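Local coordinates for 2''-aminoglycoside nucleotidyltransferase (Klebsiella pneumoniae, PDB 4WQK), which confers resistance to kanamycin, gentamicin and tobramycin by magnesium-dependent transfer of a nucleotide to the 2''-hydroxyl group of these aminoglycosides, at residues T8-I13 against L24-G29. Sequence-based numbering, arbitrary orientation.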
ATOM      1  N   THR A   8       7.157  -0.208  15.000  1.00 18.52           N
ATOM      2  CA  THR A   8       7.307   1.008  15.797  1.00 18.89           C
ATOM      3  C   THR A   8       7.311   2.218  14.863  1.00 20.43           C
ATOM      4  O   THR A   8       6.655   3.241  15.139  1.00 19.62           O
ATOM      5  CB  THR A   8       8.588   0.969  16.626  1.00 22.21           C
ATOM      6  OG1 THR A   8       8.503  -0.110  17.568  1.00 26.64           O
ATOM      7  CG2 THR A   8       8.753   2.266  17.385  1.00 28.73           C
ATOM      8  N   LEU A   9       7.975   2.106  13.699  1.00 19.17           N
ATOM      9  CA  LEU A   9       8.010   3.204  12.745  1.00 19.05           C
ATOM     10  C   LEU A   9       6.653   3.497  12.122  1.00 15.16           C
ATOM     11  O   LEU A   9       6.258   4.668  11.988  1.00 16.07           O
ATOM     12  CB  LEU A   9       9.056   2.913  11.653  1.00 18.26           C
ATOM     13  CG  LEU A   9       9.140   4.022  10.599  1.00 18.63           C
ATOM     14  CD1 LEU A   9       9.603   5.345  11.213  1.00 20.48           C
ATOM     15  CD2 LEU A   9      10.156   3.559   9.546  1.00 21.87           C
ATOM     16  N   ILE A  10       5.906   2.465  11.728  1.00 14.56           N
ATOM     17  CA  ILE A  10       4.550   2.607  11.230  1.00 16.07           C
ATOM     18  C   ILE A  10       3.703   3.342  12.275  1.00 14.96           C
ATOM     19  O   ILE A  10       2.972   4.291  11.932  1.00 15.96           O
ATOM     20  CB  ILE A  10       3.916   1.232  10.886  1.00 16.86           C
ATOM     21  CG1 ILE A  10       4.569   0.670   9.624  1.00 17.07           C
ATOM     22  CG2 ILE A  10       2.419   1.386  10.678  1.00 17.14           C
ATOM     23  CD1 ILE A  10       4.241  -0.831   9.376  1.00 18.11           C
ATOM     24  N   HIS A  11       3.808   2.920  13.526  1.00 15.24           N
ATOM     25  CA  HIS A  11       3.001   3.605  14.559  1.00 15.07           C
ATOM     26  C   HIS A  11       3.429   5.076  14.683  1.00 15.37           C
ATOM     27  O   HIS A  11       2.549   5.984  14.811  1.00 17.68           O
ATOM     28  CB  HIS A  11       3.092   2.910  15.929  1.00 14.95           C
ATOM     29  CG  HIS A  11       2.285   1.640  16.011  1.00 16.98           C
ATOM     30  ND1 HIS A  11       1.893   1.114  17.227  1.00 20.36           N
ATOM     31  CD2 HIS A  11       1.793   0.809  15.064  1.00 16.56           C
ATOM     32  CE1 HIS A  11       1.195   0.007  17.015  1.00 19.82           C
ATOM     33  NE2 HIS A  11       1.131  -0.208  15.708  1.00 16.56           N
ATOM     34  N   LYS A  12       4.724   5.361  14.660  1.00 15.93           N
ATOM     35  CA  LYS A  12       5.146   6.778  14.718  1.00 17.64           C
ATOM     36  C   LYS A  12       4.636   7.607  13.541  1.00 17.54           C
ATOM     37  O   LYS A  12       4.198   8.754  13.738  1.00 17.24           O
ATOM     38  CB  LYS A  12       6.666   6.910  14.761  1.00 19.64           C
ATOM     39  CG  LYS A  12       7.298   6.532  16.057  1.00 22.82           C
ATOM     40  CD  LYS A  12       8.828   6.669  16.005  1.00 25.34           C
ATOM     41  CE  LYS A  12       9.431   6.401  17.381  1.00 37.07           C
ATOM     42  NZ  LYS A  12      10.669   5.597  17.244  1.00 52.60           N
ATOM     43  N   ILE A  13       4.714   7.079  12.318  1.00 14.28           N
ATOM     44  CA  ILE A  13       4.234   7.803  11.147  1.00 14.65           C
ATOM     45  C   ILE A  13       2.742   8.073  11.264  1.00 15.82           C
ATOM     46  O   ILE A  13       2.282   9.216  11.014  1.00 15.52           O
ATOM     47  CB  ILE A  13       4.536   7.007   9.877  1.00 14.34           C
ATOM     48  CG1 ILE A  13       6.038   6.990   9.649  1.00 16.18           C
ATOM     49  CG2 ILE A  13       3.860   7.638   8.671  1.00 15.31           C
ATOM     50  CD1 ILE A  13       6.459   5.902   8.638  1.00 17.69           C
ATOM     51  N   LEU A  24      -3.574   8.268   5.831  1.00 14.62           N
ATOM     52  CA  LEU A  24      -2.567   7.536   5.075  1.00 14.75           C
ATOM     53  C   LEU A  24      -3.012   6.089   5.067  1.00 15.00           C
ATOM     54  O   LEU A  24      -3.513   5.595   6.088  1.00 15.44           O
ATOM     55  CB  LEU A  24      -1.173   7.628   5.706  1.00 15.36           C
ATOM     56  CG  LEU A  24      -0.534   9.024   5.803  1.00 15.88           C
ATOM     57  CD1 LEU A  24       0.745   8.884   6.639  1.00 17.21           C
ATOM     58  CD2 LEU A  24      -0.222   9.566   4.401  1.00 16.02           C
ATOM     59  N   TRP A  25      -2.805   5.424   3.935  1.00 13.68           N
ATOM     60  CA  TRP A  25      -3.177   4.007   3.812  1.00 14.54           C
ATOM     61  C   TRP A  25      -1.928   3.156   3.719  1.00 13.94           C
ATOM     62  O   TRP A  25      -1.050   3.423   2.892  1.00 15.51           O
ATOM     63  CB  TRP A  25      -4.044   3.772   2.573  1.00 13.68           C
ATOM     64  CG  TRP A  25      -5.426   4.364   2.720  1.00 12.41           C
ATOM     65  CD1 TRP A  25      -6.565   3.692   3.052  1.00 13.43           C
ATOM     66  CD2 TRP A  25      -5.798   5.744   2.523  1.00 13.08           C
ATOM     67  NE1 TRP A  25      -7.633   4.579   3.130  1.00 15.13           N
ATOM     68  CE2 TRP A  25      -7.183   5.839   2.826  1.00 13.73           C
ATOM     69  CE3 TRP A  25      -5.092   6.893   2.140  1.00 15.18           C
ATOM     70  CZ2 TRP A  25      -7.894   7.044   2.723  1.00 15.74           C
ATOM     71  CZ3 TRP A  25      -5.805   8.102   2.068  1.00 15.72           C
ATOM     72  CH2 TRP A  25      -7.177   8.148   2.362  1.00 16.96           C
ATOM     73  N   ILE A  26      -1.845   2.148   4.567  1.00 12.99           N
ATOM     74  CA  ILE A  26      -0.803   1.130   4.355  1.00 13.52           C
ATOM     75  C   ILE A  26      -1.111   0.372   3.099  1.00 15.79           C
ATOM     76  O   ILE A  26      -2.260  -0.022   2.856  1.00 15.09           O
ATOM     77  CB  ILE A  26      -0.734   0.170   5.562  1.00 15.77           C
ATOM     78  CG1 ILE A  26      -0.633   0.958   6.879  1.00 20.58           C
ATOM     79  CG2 ILE A  26       0.383  -0.893   5.396  1.00 18.04           C
ATOM     80  CD1 ILE A  26       0.576   1.760   6.946  1.00 21.80           C
ATOM     81  N   GLY A  27      -0.059   0.125   2.290  1.00 14.60           N
ATOM     82  CA  GLY A  27      -0.169  -0.595   1.027  1.00 15.66           C
ATOM     83  C   GLY A  27       0.670  -1.861   1.001  1.00 16.74           C
ATOM     84  O   GLY A  27       1.336  -2.178   1.993  1.00 17.41           O
ATOM     85  N   GLY A  28       0.613  -2.592  -0.104  1.00 18.10           N
ATOM     86  CA  GLY A  28       1.546  -3.671  -0.323  1.00 19.30           C
ATOM     87  C   GLY A  28       1.509  -4.744   0.761  1.00 20.78           C
ATOM     88  O   GLY A  28       0.460  -5.056   1.311  1.00 18.41           O
ATOM     89  N   GLY A  29       2.669  -5.329   1.044  1.00 21.00           N
ATOM     90  CA  GLY A  29       2.750  -6.492   1.893  1.00 20.31           C
ATOM     91  C   GLY A  29       2.288  -6.175   3.304  1.00 17.00           C
ATOM     92  O   GLY A  29       1.646  -6.991   3.963  1.00 18.20           O
TER
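I13 and L24 meet methyl to methyl: CG2 of I13 lies 3.9 Å from CD1 of L24, the two side chains crossing at about a right angle. One helical turn back, CG2 of I10 comes to 4.2 Å from CD1 of I26, here at an oblique angle. No hydrogen bond joins the segments; the contact is wholly apolar, and all four residues are buried. Both helix residues use the shorter beta branch, which suits isoleucine: chi1 of I10, -72°, sets CG1 beside the backbone N and leaves CG2 anti to it, where that methyl reaches I26. L24 branches one carbon further out, at CG, which lets its CD1 reach across to I13. I26 answers with its long branch; CA of I10 and CA of I26 are 8.8 Å apart, a gap that the two side chains close together. Helix 5-19 thus packs on the sheet of the N-terminal domain, within a nucleotidyltransferase fold, and strand 25-27 pairs antiparallel with strand 46-51 through backbone hydrogen bonds of W25 with T49 and G27 with D47. That neighbouring strand also touches the contact, I46 meeting I10 and L48 meeting I26, while L86 of strand 84-93 lies against I13. Close by, D47 binds magnesium, its side chain about 6 Å from that of I26.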